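Local coordinates for tubulin-like protein CetZ (Methanosaeta thermophila, PDB 3ZID), which binds GTP, probably hydrolyses it, and is thought to control cell shape as an archaeal cytoskeletal relative of tubulin and FtsZ, at residues F107-V112 and Q199-L204; I172-Q177 and D191-M196; P244-A249 and V286-K291; S295-E298 and H302-K305. One frame throughout, in Å; residues are numbered along the deposited sequence.

Contacts 1 and 2, their centres 9 Å apart, both bring helix 186-210 against the parallel sheet of the GTPase domain, on strands 105-111 and 172-175 respectively, and both include residues that hold GDP. Contact 2 falls within the span of chain between the two segments of contact 1. Contacts 3 and 4 come later in the chain and lie in the region of the mixed four-stranded sheet; their centres are 13 Å apart and they share helix 286-296, with Thr-290 packing against Lys-305. Centre-to-centre distances of 24 to 27 Å separate the two pairs. Nucleotide binding is thus tied to the first pair, while the second is structural packing away from the annotated sites.

Contact 1 of 4, residues F107-V112 and Q199-L204; sequences FVMTSV and QRLLFL. With GDP (guanosine-5'-diphosphate), chain C.
Met-109 on Leu-201 and Phe-107 on Leu-204 form the tight part of this contact. SD of Met-109 lies 3.7 Å from CD1 of Leu-201, the two side chains lying side by side and running opposite ways. The thioether chain bends at its last torsion (chi3 -59°), and a flexible, polarisable side chain of this kind can fit itself to the branched end of a leucine. CZ of Phe-107 meets CD2 of Leu-204 at 3.8 Å, while CD2 of Leu-201 approaches the same ring obliquely and more loosely, 4.3 Å from CE1 of Phe-107. Strand 105-111 belongs to the parallel sheet of the tubulin/FtsZ GTPase domain, and helix 186-210 runs antiparallel to it, the two short axes 178° apart and 12.5 Å at their closest. Met-6 on the neighbouring strand 3-9 touches Phe-107, Met-109 and Leu-201, widening this buried apolar layer. The helix is less enclosed round Gln-199 and Leu-202, which stay partly exposed. Toward its C-terminal end the strand leaves the helix and turns to the nucleotide: Ser-111, small and polar, donates from OG to O5' of GDP at 2.7 Å.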
# COMPACT_ATOMS: atom_id res chain seq x y z
N PHE A 107 -2.49 3.69 10.01
CA PHE A 107 -2.05 3.36 8.66
C PHE A 107 -0.55 3.44 8.57
O PHE A 107 0.03 4.44 8.96
CB PHE A 107 -2.70 4.28 7.63
CG PHE A 107 -4.19 4.09 7.51
CD1 PHE A 107 -4.71 2.98 6.86
CD2 PHE A 107 -5.07 5.01 8.06
CE1 PHE A 107 -6.11 2.78 6.73
CE2 PHE A 107 -6.46 4.85 7.94
CZ PHE A 107 -6.98 3.72 7.29
N VAL A 108 0.06 2.36 8.09
CA VAL A 108 1.50 2.32 7.83
C VAL A 108 1.74 2.22 6.34
O VAL A 108 1.47 1.20 5.71
CB VAL A 108 2.20 1.16 8.56
CG1 VAL A 108 3.70 1.20 8.31
CG2 VAL A 108 1.92 1.25 10.06
N MET A 109 2.23 3.32 5.78
CA MET A 109 2.34 3.47 4.35
C MET A 109 3.78 3.40 3.91
O MET A 109 4.62 4.15 4.40
CB MET A 109 1.72 4.78 3.94
CG MET A 109 0.36 4.98 4.60
SD MET A 109 -0.31 6.58 4.15
CE MET A 109 0.97 7.64 4.77
N THR A 110 4.04 2.50 2.97
CA THR A 110 5.38 2.26 2.48
C THR A 110 5.34 1.54 1.13
O THR A 110 4.35 0.86 0.79
CB THR A 110 6.18 1.38 3.50
OG1 THR A 110 7.47 1.09 2.95
CG2 THR A 110 5.48 0.05 3.73
N SER A 111 6.42 1.65 0.36
CA SER A 111 6.66 0.70 -0.72
C SER A 111 7.27 -0.57 -0.13
O SER A 111 7.87 -0.54 0.95
CB SER A 111 7.60 1.28 -1.79
OG SER A 111 8.93 1.37 -1.32
N VAL A 112 7.13 -1.68 -0.83
CA VAL A 112 7.68 -2.92 -0.36
C VAL A 112 9.06 -3.16 -0.96
O VAL A 112 9.72 -4.10 -0.56
CB VAL A 112 6.76 -4.11 -0.66
CG1 VAL A 112 5.41 -3.89 -0.01
CG2 VAL A 112 6.59 -4.31 -2.16
N GLN A 199 -6.50 10.10 -1.88
CA GLN A 199 -7.92 10.40 -2.05
C GLN A 199 -8.75 9.29 -1.44
O GLN A 199 -9.69 9.54 -0.68
CB GLN A 199 -8.24 10.51 -3.53
CG GLN A 199 -9.61 11.04 -3.85
CD GLN A 199 -9.75 11.31 -5.35
OE1 GLN A 199 -9.12 10.65 -6.17
NE2 GLN A 199 -10.57 12.30 -5.69
N ARG A 200 -8.37 8.06 -1.75
CA ARG A 200 -9.08 6.91 -1.22
C ARG A 200 -8.96 6.76 0.29
O ARG A 200 -9.94 6.48 0.94
CB ARG A 200 -8.65 5.63 -1.94
CG ARG A 200 -9.26 5.54 -3.33
CD ARG A 200 -8.42 4.72 -4.29
NE ARG A 200 -8.58 5.19 -5.67
CZ ARG A 200 -8.79 4.40 -6.71
NH1 ARG A 200 -8.89 3.08 -6.55
NH2 ARG A 200 -8.93 4.93 -7.91
N LEU A 201 -7.78 7.02 0.86
CA LEU A 201 -7.59 6.88 2.30
C LEU A 201 -8.40 7.91 3.07
O LEU A 201 -8.97 7.63 4.12
CB LEU A 201 -6.11 7.02 2.69
CG LEU A 201 -5.14 5.89 2.32
CD1 LEU A 201 -3.72 6.24 2.78
CD2 LEU A 201 -5.61 4.57 2.90
N LEU A 202 -8.40 9.14 2.55
CA LEU A 202 -9.16 10.22 3.15
C LEU A 202 -10.66 9.95 3.10
O LEU A 202 -11.38 10.21 4.06
CB LEU A 202 -8.81 11.56 2.50
CG LEU A 202 -7.45 12.06 3.00
CD1 LEU A 202 -6.99 13.24 2.17
CD2 LEU A 202 -7.57 12.44 4.49
N PHE A 203 -11.12 9.41 1.98
CA PHE A 203 -12.52 9.00 1.85
C PHE A 203 -12.79 7.90 2.90
O PHE A 203 -13.78 7.96 3.62
CB PHE A 203 -12.76 8.51 0.41
CG PHE A 203 -14.20 8.23 0.05
CD1 PHE A 203 -15.22 8.36 0.97
CD2 PHE A 203 -14.53 7.84 -1.24
CE1 PHE A 203 -16.55 8.09 0.62
CE2 PHE A 203 -15.85 7.57 -1.61
CZ PHE A 203 -16.86 7.69 -0.67
N LEU A 204 -11.90 6.91 2.99
CA LEU A 204 -12.06 5.83 3.97
C LEU A 204 -12.18 6.33 5.42
O LEU A 204 -13.05 5.91 6.17
CB LEU A 204 -10.91 4.84 3.86
CG LEU A 204 -10.87 3.69 4.87
CD1 LEU A 204 -12.14 2.85 4.78
CD2 LEU A 204 -9.61 2.82 4.64
PB GDP C . 13.01 3.62 0.53
O1B GDP C . 11.94 2.95 1.37
O2B GDP C . 13.03 5.11 0.80
O3B GDP C . 14.35 3.00 0.88
O3A GDP C . 12.75 3.31 -1.02
PA GDP C . 11.44 3.82 -1.81
O1A GDP C . 11.80 4.90 -2.77
O2A GDP C . 10.30 4.21 -0.90
O5' GDP C . 11.05 2.47 -2.54
C5' GDP C . 11.20 2.38 -3.95
C4' GDP C . 9.91 1.80 -4.52
O4' GDP C . 8.86 2.74 -4.27
C3' GDP C . 10.05 1.67 -6.01
O3' GDP C . 9.16 0.63 -6.41
C2' GDP C . 9.55 3.00 -6.50
O2' GDP C . 9.03 2.87 -7.81
C1' GDP C . 8.44 3.31 -5.52
N9 GDP C . 8.22 4.73 -5.24
C8 GDP C . 9.14 5.64 -4.85
N7 GDP C . 8.55 6.84 -4.62
C5 GDP C . 7.23 6.68 -4.88
C6 GDP C . 6.04 7.53 -4.82
O6 GDP C . 6.13 8.72 -4.51
N1 GDP C . 4.87 6.98 -5.14
C2 GDP C . 4.74 5.70 -5.50
N2 GDP C . 3.51 5.24 -5.81
N3 GDP C . 5.79 4.84 -5.57
C4 GDP C . 7.02 5.28 -5.27

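Contact 2 of 4, residues I172-Q177 and D191-M196; sequences ILVDNQ and DRINTM. With GDP (guanosine-5'-diphosphate), chain C.
Val-174 is the first residue of strand 172-175 to meet helix 186-210, its CG1 lying 3.9 Å from CG2 of Ile-193. Both residues are beta-branched and buried, and their side chains cross at a slant. Val-174 turns CG1 anti to its own N (chi1 -175°), which brings that methyl to the helix. Asp-175 follows at the N-cap of helix 176-179, where its OD1 accepts from N of Gln-177 at 3.1 Å, an acidic side chain being well suited to receive an amide at a helix start. This strand-to-helix corner forms one side of the guanine site in the tubulin/FtsZ GTPase pocket, and Asn-176 stands in it. Its amide offers one acceptor and one donor to the base: OD1 takes a bond from N2 of GDP at 2.9 Å, and ND2 gives one to N3 of GDP at 3.1 Å, nearly straight at 166°. Ile-193 supports the group, lying roughly perpendicular to it with CD1 3.3 Å from OD1 of Asn-176. Replacing Asn-176 with alanine would probably leave N3 without its donor, N2 with little more than a weak bond, and a gap beside Ile-193. The helix adds a second asparagine: OD1 of Asn-194 accepts from N1 of GDP at 2.6 Å and only weakly from N2, while its ND2 donates to O6 of GDP at 2.9 Å, a pattern matched to guanine.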
# COMPACT_ATOMS: atom_id res chain seq x y z
N ILE A 172 -3.55 -3.05 2.37
CA ILE A 172 -4.04 -2.49 1.11
C ILE A 172 -2.94 -2.46 0.06
O ILE A 172 -1.94 -1.78 0.21
CB ILE A 172 -4.59 -1.11 1.29
CG1 ILE A 172 -5.97 -1.22 1.98
CG2 ILE A 172 -4.78 -0.44 -0.08
CD1 ILE A 172 -6.31 -0.06 2.86
N LEU A 173 -3.18 -3.17 -1.03
CA LEU A 173 -2.19 -3.28 -2.10
C LEU A 173 -2.32 -2.13 -3.09
O LEU A 173 -3.40 -1.85 -3.57
CB LEU A 173 -2.37 -4.60 -2.85
CG LEU A 173 -2.18 -5.88 -2.03
CD1 LEU A 173 -2.50 -7.10 -2.90
CD2 LEU A 173 -0.75 -5.97 -1.46
N VAL A 174 -1.20 -1.48 -3.40
CA VAL A 174 -1.15 -0.44 -4.41
C VAL A 174 -0.16 -0.91 -5.48
O VAL A 174 1.04 -1.07 -5.21
CB VAL A 174 -0.68 0.91 -3.80
CG1 VAL A 174 -0.73 2.04 -4.84
CG2 VAL A 174 -1.51 1.26 -2.56
N ASP A 175 -0.65 -1.14 -6.69
CA ASP A 175 0.19 -1.68 -7.75
C ASP A 175 0.70 -0.58 -8.68
O ASP A 175 -0.02 -0.12 -9.55
CB ASP A 175 -0.57 -2.72 -8.56
CG ASP A 175 0.31 -3.44 -9.59
OD1 ASP A 175 1.54 -3.18 -9.64
OD2 ASP A 175 -0.23 -4.28 -10.34
N ASN A 176 1.96 -0.17 -8.50
CA ASN A 176 2.53 0.89 -9.33
C ASN A 176 2.42 0.56 -10.82
O ASN A 176 2.19 1.44 -11.64
CB ASN A 176 4.00 1.16 -8.98
CG ASN A 176 4.18 2.21 -7.88
OD1 ASN A 176 3.21 2.78 -7.37
ND2 ASN A 176 5.44 2.45 -7.51
N GLN A 177 2.58 -0.71 -11.16
CA GLN A 177 2.59 -1.11 -12.56
C GLN A 177 1.25 -0.89 -13.21
O GLN A 177 1.16 -0.24 -14.26
CB GLN A 177 3.01 -2.58 -12.70
CG GLN A 177 3.20 -3.04 -14.15
CD GLN A 177 4.19 -2.18 -14.91
OE1 GLN A 177 5.30 -1.93 -14.44
NE2 GLN A 177 3.79 -1.71 -16.10
N ASP A 191 3.01 11.10 -8.76
CA ASP A 191 1.98 12.06 -8.35
C ASP A 191 0.57 11.54 -8.61
O ASP A 191 -0.30 11.65 -7.74
CB ASP A 191 2.18 13.42 -9.02
CG ASP A 191 3.43 14.12 -8.53
OD1 ASP A 191 4.00 13.70 -7.49
OD2 ASP A 191 3.85 15.10 -9.18
N ARG A 192 0.35 10.94 -9.78
CA ARG A 192 -0.99 10.40 -10.04
C ARG A 192 -1.33 9.32 -9.03
O ARG A 192 -2.40 9.32 -8.43
CB ARG A 192 -1.10 9.84 -11.45
CG ARG A 192 -2.52 9.35 -11.79
CD ARG A 192 -2.59 8.76 -13.20
NE ARG A 192 -3.96 8.49 -13.62
CZ ARG A 192 -4.56 7.30 -13.55
NH1 ARG A 192 -3.90 6.24 -13.10
NH2 ARG A 192 -5.82 7.16 -13.95
N ILE A 193 -0.41 8.37 -8.85
CA ILE A 193 -0.66 7.27 -7.95
C ILE A 193 -0.88 7.76 -6.52
O ILE A 193 -1.85 7.38 -5.88
CB ILE A 193 0.49 6.26 -7.97
CG1 ILE A 193 0.55 5.55 -9.33
CG2 ILE A 193 0.32 5.26 -6.83
CD1 ILE A 193 1.84 4.81 -9.62
N ASN A 194 0.04 8.61 -6.04
CA ASN A 194 -0.01 9.10 -4.68
C ASN A 194 -1.32 9.86 -4.44
O ASN A 194 -1.94 9.74 -3.38
CB ASN A 194 1.19 10.02 -4.37
CG ASN A 194 2.52 9.32 -4.45
OD1 ASN A 194 2.61 8.10 -4.59
ND2 ASN A 194 3.59 10.11 -4.38
N THR A 195 -1.75 10.63 -5.43
CA THR A 195 -3.01 11.37 -5.32
C THR A 195 -4.19 10.43 -5.19
O THR A 195 -5.09 10.67 -4.39
CB THR A 195 -3.20 12.33 -6.51
OG1 THR A 195 -2.22 13.36 -6.44
CG2 THR A 195 -4.61 12.98 -6.53
N MET A 196 -4.18 9.33 -5.95
CA MET A 196 -5.26 8.34 -5.90
C MET A 196 -5.29 7.63 -4.56
O MET A 196 -6.36 7.36 -4.02
CB MET A 196 -5.12 7.31 -7.03
CG MET A 196 -5.26 7.88 -8.43
SD MET A 196 -4.88 6.68 -9.71
CE MET A 196 -6.18 5.48 -9.44
PB GDP C . 13.01 3.62 0.53
O1B GDP C . 11.94 2.95 1.37
O2B GDP C . 13.03 5.11 0.80
O3B GDP C . 14.35 3.00 0.88
O3A GDP C . 12.75 3.31 -1.02
PA GDP C . 11.44 3.82 -1.81
O1A GDP C . 11.80 4.90 -2.77
O2A GDP C . 10.30 4.21 -0.90
O5' GDP C . 11.05 2.47 -2.54
C5' GDP C . 11.20 2.38 -3.95
C4' GDP C . 9.91 1.80 -4.52
O4' GDP C . 8.86 2.74 -4.27
C3' GDP C . 10.05 1.67 -6.01
O3' GDP C . 9.16 0.63 -6.41
C2' GDP C . 9.55 3.00 -6.50
O2' GDP C . 9.03 2.87 -7.81
C1' GDP C . 8.44 3.31 -5.52
N9 GDP C . 8.22 4.73 -5.24
C8 GDP C . 9.14 5.64 -4.85
N7 GDP C . 8.55 6.84 -4.62
C5 GDP C . 7.23 6.68 -4.88
C6 GDP C . 6.04 7.53 -4.82
O6 GDP C . 6.13 8.72 -4.51
N1 GDP C . 4.87 6.98 -5.14
C2 GDP C . 4.74 5.70 -5.50
N2 GDP C . 3.51 5.24 -5.81
N3 GDP C . 5.79 4.84 -5.57
C4 GDP C . 7.02 5.28 -5.27

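Contact 3 of 4, residues P244-A249 and V286-K291; sequences PSIRAA and VDEITK
Two helices of the region built on the mixed four-stranded sheet, 246-252 and 286-296, meet through Ile-246 and Ile-289, which are angled across each other with CG2 of Ile-246 3.7 Å from CG1 of Ile-289. Both are buried, and both also rest on Ile-277 of strand 270-279, so the branched isoleucines fill the corner between the helices and the sheet. The beginning of helix 246-252 is finished by polar groups. Ser-245 is its N-cap, a small hydroxyl residue whose OG accepts from N of Ala-248 at 3.2 Å, the N-H pointing almost straight at it (164°). Glu-288 stretches across from the other helix, CG anti to its N (chi1 165°) and the rest of the chain extended, so that the carboxylate arrives beside this N-terminus. OE2 remains 4.1 Å from N of Arg-247 and is linked to the helix through water 1, which accepts from N of Ile-246 at 3.1 Å and donates to OE2 of Glu-288 at a short 2.5 Å, a length to be read with some caution. A negative charge at the amide end of a helix is probably stabilised by its dipole. On the outer side of helix 286-296, NZ of Lys-291 forms a salt bridge with OD2 of Asp-287, one turn earlier, at 2.7 Å.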
# COMPACT_ATOMS: atom_id res chain seq x y z
N PRO A 244 -25.44 10.18 -12.67
CA PRO A 244 -25.30 9.97 -11.22
C PRO A 244 -25.72 8.56 -10.79
O PRO A 244 -25.84 8.30 -9.59
CB PRO A 244 -26.25 11.00 -10.64
CG PRO A 244 -27.36 11.04 -11.66
CD PRO A 244 -26.71 10.85 -13.00
N SER A 245 -25.92 7.66 -11.75
CA SER A 245 -26.38 6.30 -11.48
C SER A 245 -25.52 5.60 -10.42
O SER A 245 -24.31 5.37 -10.63
CB SER A 245 -26.33 5.51 -12.79
OG SER A 245 -26.48 4.12 -12.58
N ILE A 246 -26.16 5.21 -9.32
CA ILE A 246 -25.46 4.54 -8.22
C ILE A 246 -25.00 3.15 -8.66
O ILE A 246 -23.92 2.71 -8.30
CB ILE A 246 -26.33 4.42 -6.97
CG1 ILE A 246 -26.75 5.81 -6.48
CG2 ILE A 246 -25.57 3.74 -5.84
CD1 ILE A 246 -25.62 6.59 -5.88
N ARG A 247 -25.84 2.48 -9.43
CA ARG A 247 -25.50 1.18 -9.97
C ARG A 247 -24.20 1.25 -10.75
O ARG A 247 -23.30 0.43 -10.55
CB ARG A 247 -26.62 0.70 -10.89
CG ARG A 247 -26.27 -0.49 -11.76
CD ARG A 247 -27.46 -0.86 -12.62
NE ARG A 247 -27.34 -2.19 -13.22
CZ ARG A 247 -28.36 -2.86 -13.72
NH1 ARG A 247 -29.58 -2.33 -13.69
NH2 ARG A 247 -28.18 -4.07 -14.26
N ALA A 248 -24.09 2.23 -11.63
CA ALA A 248 -22.90 2.38 -12.44
C ALA A 248 -21.74 2.81 -11.56
O ALA A 248 -20.62 2.33 -11.72
CB ALA A 248 -23.11 3.37 -13.56
N ALA A 249 -22.02 3.71 -10.63
CA ALA A 249 -21.00 4.15 -9.70
C ALA A 249 -20.48 2.95 -8.89
O ALA A 249 -19.28 2.81 -8.76
CB ALA A 249 -21.50 5.26 -8.80
N VAL A 286 -32.01 4.31 -1.00
CA VAL A 286 -31.59 3.16 -0.19
C VAL A 286 -32.01 1.82 -0.77
O VAL A 286 -31.25 0.86 -0.75
CB VAL A 286 -32.08 3.29 1.27
CG1 VAL A 286 -31.50 2.17 2.12
CG2 VAL A 286 -31.69 4.63 1.81
N ASP A 287 -33.23 1.77 -1.29
CA ASP A 287 -33.75 0.56 -1.90
C ASP A 287 -32.94 0.15 -3.11
O ASP A 287 -32.58 -1.02 -3.26
CB ASP A 287 -35.20 0.79 -2.32
CG ASP A 287 -35.85 -0.46 -2.87
OD1 ASP A 287 -35.44 -1.57 -2.48
OD2 ASP A 287 -36.76 -0.33 -3.71
N GLU A 288 -32.64 1.12 -3.96
CA GLU A 288 -31.81 0.86 -5.14
C GLU A 288 -30.40 0.41 -4.73
O GLU A 288 -29.86 -0.52 -5.31
CB GLU A 288 -31.73 2.10 -6.04
CG GLU A 288 -30.63 2.04 -7.08
CD GLU A 288 -30.46 3.35 -7.85
OE1 GLU A 288 -30.91 4.40 -7.34
OE2 GLU A 288 -29.84 3.32 -8.94
N ILE A 289 -29.82 1.08 -3.75
CA ILE A 289 -28.46 0.75 -3.32
C ILE A 289 -28.43 -0.68 -2.78
O ILE A 289 -27.54 -1.46 -3.09
CB ILE A 289 -27.95 1.72 -2.26
CG1 ILE A 289 -27.77 3.11 -2.90
CG2 ILE A 289 -26.64 1.22 -1.65
CD1 ILE A 289 -27.83 4.27 -1.91
N THR A 290 -29.44 -1.00 -1.97
CA THR A 290 -29.57 -2.32 -1.38
C THR A 290 -29.66 -3.41 -2.44
O THR A 290 -28.95 -4.43 -2.35
CB THR A 290 -30.77 -2.36 -0.43
OG1 THR A 290 -30.52 -1.43 0.64
CG2 THR A 290 -30.94 -3.75 0.17
N LYS A 291 -30.47 -3.16 -3.47
CA LYS A 291 -30.63 -4.09 -4.58
C LYS A 291 -29.31 -4.30 -5.32
O LYS A 291 -28.94 -5.43 -5.64
CB LYS A 291 -31.70 -3.58 -5.55
CG LYS A 291 -33.11 -3.76 -5.07
CD LYS A 291 -34.08 -2.91 -5.87
CE LYS A 291 -35.50 -3.06 -5.36
NZ LYS A 291 -36.39 -1.98 -5.87
O HOH W 1 -29.25 5.78 -9.20

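Contact 4 of 4, residues S295-E298 and H302-K305; sequences SLTE and HVFK
Apolar packing between Val-303 and Leu-296 is what joins these segments, with Thr-297 adding a looser approach at the exposed rim. One methyl does the work: CG2 of Val-303 comes within 4.0 Å of CB of Leu-296, and the same CG2 stands 4.3 Å from the methyl CG2 of Thr-297. With CG1 anti to the backbone N (chi1 -178°), the other methyl of Val-303, CG2, is the one turned to Leu-296 and Thr-297. A beta-branched residue suits a strand, and here it also gives a short, stiff side chain against which the end of the helix rests. Leu-296 touches it with the base of its side chain, and both residues also pack on Ile-275 of strand 270-279. The contact thus lies within a beta-alpha-beta unit, in which strand 270-279 leads through helix 286-296 to the parallel strand 302-309.

Hydrogen bonds, by contrast, run within each element or to its own neighbours. Thr-297 turns its two branches to different uses: while the methyl faces Val-303, OG1 is hydrogen-bonded to O of Glu-294, one turn back. The backbone is drawn in as well, N of Glu-298 donating to O of Ser-295 at 3.1 Å. On the strand, His-302 and Phe-304 bond through their backbones to strand 270-279, and the CB of His-302 points away from residues 295-298.

With dispersion and the exclusion of water as the forces across the contact, and only a few atoms touching, its strength depends on fit and buried area more than on direction, and the short connection between the segments probably does much to keep them together.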
# COMPACT_ATOMS: atom_id res chain seq x y z
N SER A 295 -26.81 -7.79 -5.54
CA SER A 295 -26.22 -8.33 -6.76
C SER A 295 -24.79 -8.80 -6.56
O SER A 295 -24.42 -9.85 -7.06
CB SER A 295 -26.23 -7.28 -7.88
OG SER A 295 -27.51 -6.71 -8.02
N LEU A 296 -24.01 -8.03 -5.81
CA LEU A 296 -22.59 -8.31 -5.58
C LEU A 296 -22.32 -9.62 -4.87
O LEU A 296 -21.23 -10.18 -4.99
CB LEU A 296 -21.93 -7.19 -4.78
CG LEU A 296 -21.89 -5.83 -5.44
CD1 LEU A 296 -21.02 -4.88 -4.61
CD2 LEU A 296 -21.35 -6.00 -6.85
N THR A 297 -23.29 -10.08 -4.09
CA THR A 297 -23.13 -11.32 -3.33
C THR A 297 -23.04 -12.52 -4.27
O THR A 297 -22.73 -13.63 -3.85
CB THR A 297 -24.25 -11.50 -2.30
OG1 THR A 297 -25.52 -11.42 -2.95
CG2 THR A 297 -24.16 -10.41 -1.22
N GLU A 298 -23.30 -12.27 -5.55
CA GLU A 298 -23.11 -13.27 -6.59
C GLU A 298 -21.62 -13.52 -6.78
O GLU A 298 -21.19 -14.66 -6.92
CB GLU A 298 -23.69 -12.77 -7.91
CG GLU A 298 -23.47 -13.72 -9.09
CD GLU A 298 -23.83 -13.10 -10.43
OE1 GLU A 298 -23.63 -11.88 -10.59
OE2 GLU A 298 -24.32 -13.83 -11.32
N HIS A 302 -19.30 -11.74 1.18
CA HIS A 302 -19.89 -10.89 2.21
C HIS A 302 -19.69 -9.42 1.87
O HIS A 302 -18.56 -8.97 1.70
CB HIS A 302 -19.23 -11.18 3.56
CG HIS A 302 -19.26 -12.62 3.97
ND1 HIS A 302 -20.43 -13.28 4.29
CD2 HIS A 302 -18.27 -13.53 4.09
CE1 HIS A 302 -20.16 -14.53 4.60
NE2 HIS A 302 -18.85 -14.71 4.49
N VAL A 303 -20.77 -8.67 1.73
CA VAL A 303 -20.66 -7.26 1.41
C VAL A 303 -21.32 -6.40 2.48
O VAL A 303 -22.48 -6.61 2.81
CB VAL A 303 -21.31 -6.93 0.06
CG1 VAL A 303 -21.13 -5.45 -0.27
CG2 VAL A 303 -20.74 -7.82 -1.04
N PHE A 304 -20.58 -5.46 3.03
CA PHE A 304 -21.13 -4.48 3.96
C PHE A 304 -21.28 -3.17 3.22
O PHE A 304 -20.54 -2.89 2.28
CB PHE A 304 -20.18 -4.23 5.13
CG PHE A 304 -19.88 -5.44 5.93
CD1 PHE A 304 -20.76 -5.87 6.91
CD2 PHE A 304 -18.73 -6.18 5.69
CE1 PHE A 304 -20.48 -6.99 7.65
CE2 PHE A 304 -18.46 -7.30 6.42
CZ PHE A 304 -19.33 -7.71 7.40
N LYS A 305 -22.26 -2.38 3.62
CA LYS A 305 -22.50 -1.13 2.93
C LYS A 305 -22.67 -0.01 3.91
O LYS A 305 -23.09 -0.23 5.04
CB LYS A 305 -23.71 -1.24 2.01
CG LYS A 305 -25.03 -1.17 2.74
CD LYS A 305 -26.16 -1.42 1.76
CE LYS A 305 -27.50 -1.03 2.35
NZ LYS A 305 -27.51 0.42 2.63